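Local coordinates for protein HTLV-2 integrase catalytic core domain (Human T-cell leukemia virus 2, PDB 6QBT) that forms the catalytic core of the retroviral integrase, a magnesium-binding nucleotidyltransferase domain that probably inserts viral DNA into the host genome by strand transfer, at residues 82-86 with 87-91; 50-53 with 54-58; 137-140 with 141-145. All blocks are in the same frame, centred on the assembly; numbering follows the deposited sequence.

Contact 1: residues 82-86 with 87-91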
ATOM      1  N   GLU A  82      12.098 -18.145 -15.978  1.00 38.12           N
ATOM      2  CA  GLU A  82      11.132 -19.074 -15.369  1.00 39.36           C
ATOM      3  C   GLU A  82       9.940 -18.337 -14.750  1.00 37.57           C
ATOM      4  O   GLU A  82       8.806 -18.780 -14.868  1.00 35.30           O
ATOM      5  CB  GLU A  82      11.802 -19.975 -14.328  1.00 41.22           C
ATOM      6  CG  GLU A  82      12.533 -21.151 -14.954  1.00 47.49           C
ATOM      7  CD  GLU A  82      13.414 -21.930 -13.976  1.00 50.73           C
ATOM      8  OE1 GLU A  82      13.386 -21.643 -12.759  1.00 58.40           O
ATOM      9  OE2 GLU A  82      14.149 -22.831 -14.429  1.00 52.60           O
ATOM     10  N   PHE A  83      10.218 -17.204 -14.101  1.00 36.29           N
ATOM     11  CA  PHE A  83       9.191 -16.370 -13.509  1.00 35.74           C
ATOM     12  C   PHE A  83       8.226 -15.910 -14.597  1.00 32.24           C
ATOM     13  O   PHE A  83       7.023 -16.116 -14.499  1.00 31.09           O
ATOM     14  CB  PHE A  83       9.842 -15.192 -12.762  1.00 36.00           C
ATOM     15  CG  PHE A  83       8.860 -14.271 -12.108  1.00 37.15           C
ATOM     16  CD1 PHE A  83       8.267 -13.230 -12.833  1.00 36.07           C
ATOM     17  CD2 PHE A  83       8.524 -14.428 -10.762  1.00 37.33           C
ATOM     18  CE1 PHE A  83       7.350 -12.381 -12.221  1.00 36.26           C
ATOM     19  CE2 PHE A  83       7.616 -13.571 -10.151  1.00 34.81           C
ATOM     20  CZ  PHE A  83       7.023 -12.555 -10.880  1.00 35.64           C
ATOM     21  N   CYS A  84       8.764 -15.349 -15.661  1.00 31.57           N
ATOM     22  CA  CYS A  84       7.912 -14.849 -16.758  1.00 33.18           C
ATOM     23  C   CYS A  84       7.114 -15.953 -17.449  1.00 31.97           C
ATOM     24  O   CYS A  84       5.931 -15.780 -17.735  1.00 30.54           O
ATOM     25  CB  CYS A  84       8.744 -14.045 -17.766  1.00 33.55           C
ATOM     26  SG  CYS A  84       9.323 -12.484 -17.061  1.00 36.10           S
ATOM     27  N   THR A  85       7.751 -17.095 -17.674  1.00 31.29           N
ATOM     28  CA  THR A  85       7.094 -18.221 -18.298  1.00 32.76           C
ATOM     29  C   THR A  85       5.950 -18.759 -17.432  1.00 33.60           C
ATOM     30  O   THR A  85       4.840 -18.999 -17.930  1.00 37.20           O
ATOM     31  CB  THR A  85       8.089 -19.380 -18.574  1.00 33.33           C
ATOM     32  OG1 THR A  85       9.277 -18.880 -19.187  1.00 33.17           O
ATOM     33  CG2 THR A  85       7.473 -20.396 -19.503  1.00 33.15           C
ATOM     34  N   SER A  86       6.238 -18.972 -16.152  1.00 33.69           N
ATOM     35  CA  SER A  86       5.265 -19.517 -15.189  1.00 35.11           C
ATOM     36  C   SER A  86       4.025 -18.657 -15.043  1.00 33.40           C
ATOM     37  O   SER A  86       2.926 -19.163 -14.844  1.00 32.67           O
ATOM     38  CB  SER A  86       5.903 -19.596 -13.804  1.00 38.11           C
ATOM     39  OG  SER A  86       7.089 -20.354 -13.845  1.00 38.51           O
ATOM     40  N   TYR A  87       4.212 -17.344 -15.090  1.00 33.03           N
ATOM     41  CA  TYR A  87       3.092 -16.426 -14.896  1.00 32.76           C
ATOM     42  C   TYR A  87       2.604 -15.745 -16.172  1.00 32.27           C
ATOM     43  O   TYR A  87       1.845 -14.775 -16.078  1.00 33.12           O
ATOM     44  CB  TYR A  87       3.425 -15.432 -13.768  1.00 32.22           C
ATOM     45  CG  TYR A  87       3.845 -16.161 -12.512  1.00 29.52           C
ATOM     46  CD1 TYR A  87       2.960 -17.044 -11.879  1.00 29.13           C
ATOM     47  CD2 TYR A  87       5.122 -15.979 -11.962  1.00 27.78           C
ATOM     48  CE1 TYR A  87       3.329 -17.719 -10.723  1.00 28.86           C
ATOM     49  CE2 TYR A  87       5.511 -16.652 -10.818  1.00 28.49           C
ATOM     50  CZ  TYR A  87       4.619 -17.525 -10.188  1.00 29.19           C
ATOM     51  OH  TYR A  87       5.016 -18.225  -9.047  1.00 28.21           O
ATOM     52  N   HIS A  88       2.994 -16.279 -17.343  1.00 32.17           N
ATOM     53  CA  HIS A  88       2.470 -15.860 -18.673  1.00 32.09           C
ATOM     54  C   HIS A  88       2.695 -14.383 -18.977  1.00 31.91           C
ATOM     55  O   HIS A  88       1.778 -13.638 -19.319  1.00 31.46           O
ATOM     56  CB  HIS A  88       1.007 -16.269 -18.838  1.00 32.88           C
ATOM     57  CG  HIS A  88       0.784 -17.722 -18.585  1.00 35.21           C
ATOM     58  ND1 HIS A  88       0.183 -18.198 -17.434  1.00 36.82           N
ATOM     59  CD2 HIS A  88       1.167 -18.815 -19.289  1.00 36.34           C
ATOM     60  CE1 HIS A  88       0.162 -19.520 -17.462  1.00 35.33           C
ATOM     61  NE2 HIS A  88       0.746 -19.919 -18.580  1.00 35.54           N
ATOM     62  N   ILE A  89       3.942 -13.968 -18.825  1.00 32.83           N
ATOM     63  CA  ILE A  89       4.361 -12.628 -19.169  1.00 34.46           C
ATOM     64  C   ILE A  89       5.341 -12.771 -20.341  1.00 36.11           C
ATOM     65  O   ILE A  89       6.401 -13.402 -20.197  1.00 33.63           O
ATOM     66  CB  ILE A  89       5.038 -11.932 -17.972  1.00 35.00           C
ATOM     67  CG1 ILE A  89       4.064 -11.808 -16.785  1.00 35.69           C
ATOM     68  CG2 ILE A  89       5.506 -10.540 -18.372  1.00 34.89           C
ATOM     69  CD1 ILE A  89       4.717 -11.473 -15.454  1.00 35.13           C
ATOM     70  N   LYS A  90       4.971 -12.211 -21.496  1.00 36.14           N
ATOM     71  CA  LYS A  90       5.848 -12.217 -22.682  1.00 37.52           C
ATOM     72  C   LYS A  90       7.040 -11.302 -22.399  1.00 36.48           C
ATOM     73  O   LYS A  90       6.872 -10.194 -21.862  1.00 36.70           O
ATOM     74  CB  LYS A  90       5.071 -11.746 -23.916  1.00 40.22           C
ATOM     75  CG  LYS A  90       5.878 -11.556 -25.182  1.00 43.76           C
ATOM     76  CD  LYS A  90       4.951 -11.429 -26.385  1.00 48.20           C
ATOM     77  CE  LYS A  90       5.717 -11.138 -27.673  1.00 50.46           C
ATOM     78  NZ  LYS A  90       6.675 -12.213 -28.041  1.00 52.09           N
ATOM     79  N   HIS A  91       8.235 -11.777 -22.731  1.00 34.96           N
ATOM     80  CA  HIS A  91       9.468 -11.048 -22.484  1.00 34.13           C
ATOM     81  C   HIS A  91      10.263 -10.966 -23.759  1.00 33.97           C
ATOM     82  O   HIS A  91      10.645 -11.984 -24.298  1.00 36.61           O
ATOM     83  CB  HIS A  91      10.294 -11.748 -21.413  1.00 33.99           C
ATOM     84  CG  HIS A  91      11.542 -11.013 -21.052  1.00 34.29           C
ATOM     85  ND1 HIS A  91      12.660 -11.646 -20.566  1.00 34.10           N
ATOM     86  CD2 HIS A  91      11.850  -9.696 -21.113  1.00 34.83           C
ATOM     87  CE1 HIS A  91      13.598 -10.747 -20.331  1.00 34.25           C
ATOM     88  NE2 HIS A  91      13.137  -9.560 -20.663  1.00 32.56           N
TER

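Contact 2: residues 50-53 with 54-58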
ATOM      1  N   THR A  50      15.824  -8.355  -8.884  1.00 33.87           N
ATOM      2  CA  THR A  50      15.073  -8.041 -10.089  1.00 33.54           C
ATOM      3  C   THR A  50      13.662  -8.581  -9.985  1.00 35.19           C
ATOM      4  O   THR A  50      12.700  -7.878 -10.256  1.00 36.47           O
ATOM      5  CB  THR A  50      15.770  -8.629 -11.300  1.00 33.84           C
ATOM      6  OG1 THR A  50      17.105  -8.127 -11.321  1.00 35.88           O
ATOM      7  CG2 THR A  50      15.061  -8.243 -12.615  1.00 33.77           C
ATOM      8  N   ILE A  51      13.525  -9.830  -9.559  1.00 36.29           N
ATOM      9  CA  ILE A  51      12.188 -10.395  -9.364  1.00 34.18           C
ATOM     10  C   ILE A  51      11.418  -9.602  -8.291  1.00 33.94           C
ATOM     11  O   ILE A  51      10.228  -9.317  -8.455  1.00 31.83           O
ATOM     12  CB  ILE A  51      12.285 -11.895  -9.004  1.00 33.72           C
ATOM     13  CG1 ILE A  51      12.674 -12.679 -10.262  1.00 33.19           C
ATOM     14  CG2 ILE A  51      10.974 -12.430  -8.411  1.00 32.66           C
ATOM     15  CD1 ILE A  51      13.045 -14.118 -10.003  1.00 31.94           C
ATOM     16  N   SER A  52      12.096  -9.288  -7.183  1.00 34.36           N
ATOM     17  CA  SER A  52      11.532  -8.449  -6.138  1.00 33.20           C
ATOM     18  C   SER A  52      11.045  -7.066  -6.659  1.00 34.59           C
ATOM     19  O   SER A  52       9.896  -6.687  -6.385  1.00 33.91           O
ATOM     20  CB  SER A  52      12.513  -8.263  -4.993  1.00 32.49           C
ATOM     21  OG  SER A  52      11.935  -7.467  -3.953  1.00 31.71           O
ATOM     22  N   ALA A  53      11.868  -6.339  -7.415  1.00 34.07           N
ATOM     23  CA  ALA A  53      11.419  -5.029  -7.939  1.00 36.07           C
ATOM     24  C   ALA A  53      10.261  -5.199  -8.894  1.00 34.69           C
ATOM     25  O   ALA A  53       9.408  -4.332  -9.000  1.00 37.23           O
ATOM     26  CB  ALA A  53      12.545  -4.301  -8.657  1.00 35.01           C
ATOM     27  N   PHE A  54      10.260  -6.304  -9.623  1.00 34.86           N
ATOM     28  CA  PHE A  54       9.221  -6.562 -10.593  1.00 35.75           C
ATOM     29  C   PHE A  54       7.887  -6.824  -9.894  1.00 35.07           C
ATOM     30  O   PHE A  54       6.847  -6.317 -10.324  1.00 38.96           O
ATOM     31  CB  PHE A  54       9.651  -7.714 -11.508  1.00 35.51           C
ATOM     32  CG  PHE A  54       8.775  -7.935 -12.710  1.00 35.20           C
ATOM     33  CD1 PHE A  54       8.168  -6.880 -13.400  1.00 36.09           C
ATOM     34  CD2 PHE A  54       8.613  -9.231 -13.208  1.00 38.24           C
ATOM     35  CE1 PHE A  54       7.395  -7.121 -14.529  1.00 36.29           C
ATOM     36  CE2 PHE A  54       7.831  -9.476 -14.333  1.00 35.75           C
ATOM     37  CZ  PHE A  54       7.224  -8.424 -14.995  1.00 36.08           C
ATOM     38  N   LEU A  55       7.926  -7.577  -8.800  1.00 34.84           N
ATOM     39  CA  LEU A  55       6.752  -7.733  -7.912  1.00 35.71           C
ATOM     40  C   LEU A  55       6.296  -6.414  -7.274  1.00 37.34           C
ATOM     41  O   LEU A  55       5.105  -6.198  -7.173  1.00 38.17           O
ATOM     42  CB  LEU A  55       6.987  -8.764  -6.809  1.00 32.90           C
ATOM     43  CG  LEU A  55       7.120 -10.207  -7.323  1.00 33.94           C
ATOM     44  CD1 LEU A  55       7.774 -11.122  -6.284  1.00 34.40           C
ATOM     45  CD2 LEU A  55       5.771 -10.761  -7.743  1.00 33.56           C
ATOM     46  N   GLN A  56       7.221  -5.565  -6.824  1.00 36.93           N
ATOM     47  CA  GLN A  56       6.834  -4.246  -6.332  1.00 38.15           C
ATOM     48  C   GLN A  56       6.075  -3.474  -7.412  1.00 35.09           C
ATOM     49  O   GLN A  56       4.997  -2.953  -7.158  1.00 34.05           O
ATOM     50  CB  GLN A  56       8.036  -3.462  -5.837  1.00 41.75           C
ATOM     51  CG  GLN A  56       8.516  -3.996  -4.501  1.00 49.60           C
ATOM     52  CD  GLN A  56       9.909  -3.530  -4.082  1.00 52.87           C
ATOM     53  OE1 GLN A  56      10.726  -3.084  -4.899  1.00 60.61           O
ATOM     54  NE2 GLN A  56      10.184  -3.652  -2.794  1.00 45.83           N
ATOM     55  N   ALA A  57       6.634  -3.435  -8.612  1.00 34.41           N
ATOM     56  CA  ALA A  57       5.995  -2.788  -9.767  1.00 34.40           C
ATOM     57  C   ALA A  57       4.577  -3.305 -10.085  1.00 34.09           C
ATOM     58  O   ALA A  57       3.633  -2.523 -10.328  1.00 34.80           O
ATOM     59  CB  ALA A  57       6.886  -2.964 -10.983  1.00 33.03           C
ATOM     60  N   ILE A  58       4.450  -4.624 -10.105  1.00 33.72           N
ATOM     61  CA  ILE A  58       3.175  -5.262 -10.356  1.00 32.95           C
ATOM     62  C   ILE A  58       2.189  -4.957  -9.237  1.00 33.07           C
ATOM     63  O   ILE A  58       1.038  -4.643  -9.524  1.00 33.44           O
ATOM     64  CB  ILE A  58       3.354  -6.766 -10.593  1.00 34.51           C
ATOM     65  CG1 ILE A  58       4.032  -6.968 -11.966  1.00 36.56           C
ATOM     66  CG2 ILE A  58       2.021  -7.494 -10.524  1.00 34.19           C
ATOM     67  CD1 ILE A  58       4.648  -8.346 -12.169  1.00 36.97           C
TER

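Contact 3: residues 137-140 with 141-145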
ATOM      1  N   TRP A 137       5.757   8.642  -6.006  1.00 36.68           N
ATOM      2  CA  TRP A 137       4.359   9.028  -5.882  1.00 36.49           C
ATOM      3  C   TRP A 137       4.074  10.399  -6.500  1.00 36.54           C
ATOM      4  O   TRP A 137       3.019  10.592  -7.133  1.00 37.99           O
ATOM      5  CB  TRP A 137       3.901   8.942  -4.423  1.00 35.73           C
ATOM      6  CG  TRP A 137       3.737   7.527  -4.023  1.00 36.21           C
ATOM      7  CD1 TRP A 137       4.663   6.727  -3.433  1.00 37.92           C
ATOM      8  CD2 TRP A 137       2.583   6.729  -4.220  1.00 35.14           C
ATOM      9  NE1 TRP A 137       4.144   5.465  -3.228  1.00 39.09           N
ATOM     10  CE2 TRP A 137       2.872   5.432  -3.721  1.00 36.86           C
ATOM     11  CE3 TRP A 137       1.332   6.975  -4.776  1.00 34.70           C
ATOM     12  CZ2 TRP A 137       1.948   4.387  -3.758  1.00 35.31           C
ATOM     13  CZ3 TRP A 137       0.416   5.956  -4.822  1.00 34.15           C
ATOM     14  CH2 TRP A 137       0.727   4.666  -4.302  1.00 35.77           C
ATOM     15  N   THR A 138       5.007  11.328  -6.350  1.00 36.15           N
ATOM     16  CA  THR A 138       4.887  12.631  -6.978  1.00 35.39           C
ATOM     17  C   THR A 138       4.793  12.487  -8.508  1.00 36.82           C
ATOM     18  O   THR A 138       3.920  13.095  -9.142  1.00 35.78           O
ATOM     19  CB  THR A 138       6.059  13.575  -6.595  1.00 35.69           C
ATOM     20  OG1 THR A 138       6.039  13.838  -5.179  1.00 32.37           O
ATOM     21  CG2 THR A 138       5.957  14.929  -7.345  1.00 37.28           C
ATOM     22  N   LEU A 139       5.674  11.698  -9.111  1.00 35.96           N
ATOM     23  CA  LEU A 139       5.639  11.572 -10.559  1.00 35.92           C
ATOM     24  C   LEU A 139       4.323  10.928 -11.056  1.00 34.90           C
ATOM     25  O   LEU A 139       3.727  11.418 -12.025  1.00 36.04           O
ATOM     26  CB  LEU A 139       6.846  10.779 -11.057  1.00 37.83           C
ATOM     27  CG  LEU A 139       6.976  10.571 -12.580  1.00 38.34           C
ATOM     28  CD1 LEU A 139       7.007  11.888 -13.343  1.00 38.72           C
ATOM     29  CD2 LEU A 139       8.229   9.773 -12.861  1.00 38.05           C
ATOM     30  N   ASN A 140       3.880   9.854 -10.404  1.00 33.19           N
ATOM     31  CA  ASN A 140       2.678   9.125 -10.850  1.00 34.00           C
ATOM     32  C   ASN A 140       1.404   9.912 -10.594  1.00 34.66           C
ATOM     33  O   ASN A 140       0.552   9.996 -11.485  1.00 36.91           O
ATOM     34  CB  ASN A 140       2.558   7.727 -10.228  1.00 32.03           C
ATOM     35  CG  ASN A 140       3.493   6.709 -10.868  1.00 35.07           C
ATOM     36  OD1 ASN A 140       3.725   6.721 -12.094  1.00 39.41           O
ATOM     37  ND2 ASN A 140       4.012   5.784 -10.056  1.00 34.42           N
ATOM     38  N   GLN A 141       1.289  10.527  -9.415  1.00 34.84           N
ATOM     39  CA  GLN A 141       0.005  11.089  -8.980  1.00 35.28           C
ATOM     40  C   GLN A 141      -0.164  12.575  -9.041  1.00 34.32           C
ATOM     41  O   GLN A 141      -1.318  13.046  -9.107  1.00 32.37           O
ATOM     42  CB  GLN A 141      -0.291  10.689  -7.543  1.00 35.72           C
ATOM     43  CG  GLN A 141      -0.852   9.304  -7.413  1.00 37.16           C
ATOM     44  CD  GLN A 141      -1.458   9.145  -6.043  1.00 39.23           C
ATOM     45  OE1 GLN A 141      -0.742   9.263  -5.033  1.00 34.31           O
ATOM     46  NE2 GLN A 141      -2.801   8.969  -5.991  1.00 34.27           N
ATOM     47  N   LEU A 142       0.945  13.309  -8.958  1.00 32.98           N
ATOM     48  CA  LEU A 142       0.887  14.757  -8.905  1.00 34.69           C
ATOM     49  C   LEU A 142       1.134  15.406 -10.267  1.00 35.77           C
ATOM     50  O   LEU A 142       0.416  16.327 -10.693  1.00 37.27           O
ATOM     51  CB  LEU A 142       1.875  15.305  -7.860  1.00 34.49           C
ATOM     52  CG  LEU A 142       1.423  15.268  -6.398  1.00 33.52           C
ATOM     53  CD1 LEU A 142       0.257  16.177  -6.124  1.00 32.11           C
ATOM     54  CD2 LEU A 142       1.087  13.844  -5.978  1.00 35.52           C
ATOM     55  N   ASN A 143       2.167  14.931 -10.932  1.00 36.95           N
ATOM     56  CA  ASN A 143       2.585  15.482 -12.211  1.00 36.66           C
ATOM     57  C   ASN A 143       1.485  15.390 -13.296  1.00 34.47           C
ATOM     58  O   ASN A 143       0.983  14.290 -13.613  1.00 30.08           O
ATOM     59  CB  ASN A 143       3.827  14.728 -12.649  1.00 40.50           C
ATOM     60  CG  ASN A 143       4.641  15.503 -13.597  1.00 47.13           C
ATOM     61  OD1 ASN A 143       5.629  16.122 -13.198  1.00 54.86           O
ATOM     62  ND2 ASN A 143       4.223  15.525 -14.865  1.00 50.91           N
ATOM     63  N   VAL A 144       1.083  16.552 -13.821  1.00 33.08           N
ATOM     64  CA  VAL A 144       0.144  16.612 -14.947  1.00 33.66           C
ATOM     65  C   VAL A 144       0.882  16.550 -16.287  1.00 34.24           C
ATOM     66  O   VAL A 144       1.757  17.359 -16.564  1.00 33.76           O
ATOM     67  CB  VAL A 144      -0.750  17.858 -14.897  1.00 32.79           C
ATOM     68  CG1 VAL A 144      -1.767  17.818 -16.040  1.00 33.61           C
ATOM     69  CG2 VAL A 144      -1.489  17.887 -13.561  1.00 33.87           C
ATOM     70  N   MET A 145       0.521  15.564 -17.103  1.00 36.46           N
ATOM     71  CA  MET A 145       1.153  15.328 -18.397  1.00 36.34           C
ATOM     72  C   MET A 145       0.492  16.122 -19.502  1.00 36.71           C
ATOM     73  O   MET A 145      -0.690  16.478 -19.413  1.00 34.10           O
ATOM     74  CB  MET A 145       1.126  13.855 -18.761  1.00 35.16           C
ATOM     75  CG  MET A 145       1.979  13.004 -17.850  1.00 36.09           C
ATOM     76  SD  MET A 145       2.180  11.328 -18.497  1.00 36.06           S
ATOM     77  CE  MET A 145       0.507  10.698 -18.383  1.00 35.14           C
TER
HETATM   78  O   HOH W   1       1.904  11.913 -13.816  1.00 34.76           O

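Contact 1: residues 82-86 with 87-91
Phe83 and Tyr87, one helical turn apart, meet in a T-shaped stack: the edge of the Tyr87 ring, led by CD2 and CE2, comes down over the centre of one Phe83 face. The ring centroids are 5.1 Å apart and the planes stand at 70°, with Phe83 CD2 and Tyr87 CE2 approaching to 3.7 Å. Phe83 holds its CG anti to the backbone N (chi1 -180°) and beside its own carbonyl carbon, which brings the end of the side chain near Tyr87. The tyrosine is held from a second direction as well, since Ser86 CB sits almost squarely over one of its faces, a CH-pi contact 4.0 Å from the ring centroid. The rings pack where the helix 78-86 ends in a Schellman motif. His88, with positive phi, is its C-prime residue: Ile89 N reaches back to Cys84 O at 2.9 Å in a practically straight bond, and a weak bond joins His88 N to Thr85 O. The reversal sends the chain into the edge strand 90-92 of the RNase H-like fold and brings Ile89 back beside the helix, where its CD1 lies 4.3 Å from Phe83 CE1. Ser86 OG turns back to Glu82 O at 2.5 Å, arriving above the carbonyl plane, while Ser86 N binds the same oxygen from the opposite face. Leu142 of the second subunit packs on both Phe83 and Ile89, and Thr138 of that subunit on Tyr87.

Contact 2: residues 50-53 with 54-58
Ile51 and Leu55, one turn apart on the same side of helix 47-61, lie side by side and point the same way, with Ile51 CG2 4.1 Å from Leu55 CD1. Leu55 also leans on the backbone: its CG, beside its own N (chi1 -67°), lies 3.4 Å from Ile51 O. Phe54 takes the other course, CG anti to the backbone N (chi1 -170°), which leads the ring away from the preceding turn, while CB rests against Thr50 O and Ile51 O. One face of that ring receives Ile58 CD1 from the following turn, 3.7 Å above the plane and over its centre. Tyr119 and Thr138 of the second subunit close on Ile51 and Leu55 respectively.

The backbone bonds are those of a regular alpha-helix. Phe54, Leu55, Gln56 and Ala57 donate in turn to Thr50, Ile51, Ser52 and Ala53; the bond from Leu55 N to Ile51 O, for instance, is 2.9 Å long, at an N-H...O angle of 165°.

The polar side chains find their partners outside the two segments. The extended chain of Gln56 runs back past Ser52 O, bringing OE1 to 3.7 Å from Ala53 CA, and the amide oxygen is bonded by Ser40 OG. Ser52 OG pairs with Lys42 NZ, and Thr50 OG1 bonds back to Thr46 O, one turn earlier.

This is a central helix of the RNase H-like core. Ala53 and Ala57 lie against strands 22-31 and 37-42, Phe54 and Ile58 meet Trp10 of strand 9-19, and Ile51 and Leu55 pack on helix 78-86.

Contact 3: residues 137-140 with 141-145
Trp137 and Gln141 run side by side in the same direction, and the amide oxygen of Gln141 meets the six-membered part of the indole at its edge, near the ring plane, with Gln141 OE1 3.1 Å from Trp137 CE3. Gln141 CG is anti to the carbonyl carbon (chi1 -81°) and the chain runs extended beyond it, which lays the amide alongside the indole edge, the two planes turned 70° apart. The other end of the amide is bound across a subunit boundary: Gln141 NE2 donates to Ile58 O of the third subunit. Gln141 N bonds to Trp137 O, 2.9 Å away, one turn back. A pi-type turn at 138-140 widens the helix, and Thr138 O takes two donors. Leu142 N binds it at 3.0 Å, tilted 35° from the carbonyl plane, whereas Asn143 N, at 3.1 Å, arrives nearly along the C=O axis. A water lies 2.6 Å from Leu139 O and equally near Asn143 O, bridging the last turn and the chain leaving it. Thr138 OG1 pairs with Tyr119 OH and Lys134 O, Asn140 ND2 with Val37 O, and Leu142 O with Lys63 NZ of the third subunit. Packing places this helix end in the fold: Leu139 faces Ile111, Ile112 and Leu115 of helix 104-122, Trp137 and Asn140 touch Leu60 of helix 47-61, and the Trp137 ring meets that of Trp153 on helix 152-156.

In the fold
Contacts 1 and 2 adjoin inside one chain: Phe83 and Ile89 pack on Phe54, and Phe83 also on Ile51 and Leu55, joining helix 47-61 to helix 78-86 and its exit toward the edge strand. Contact 2 is the more buried, a regular apolar stripe near the chain's centre; contact 1 is partly exposed and owes its form to a helix end and an aromatic pair. Contact 3, also buried, lies on the opposite side of the chain's centre, about 30 Å from contact 1 between centres, and departs from regular helix bonding at its end, through a shared carbonyl and a water. Intersubunit packing nevertheless brings Thr138 and Leu142 of one subunit against contacts 1 and 2 of another.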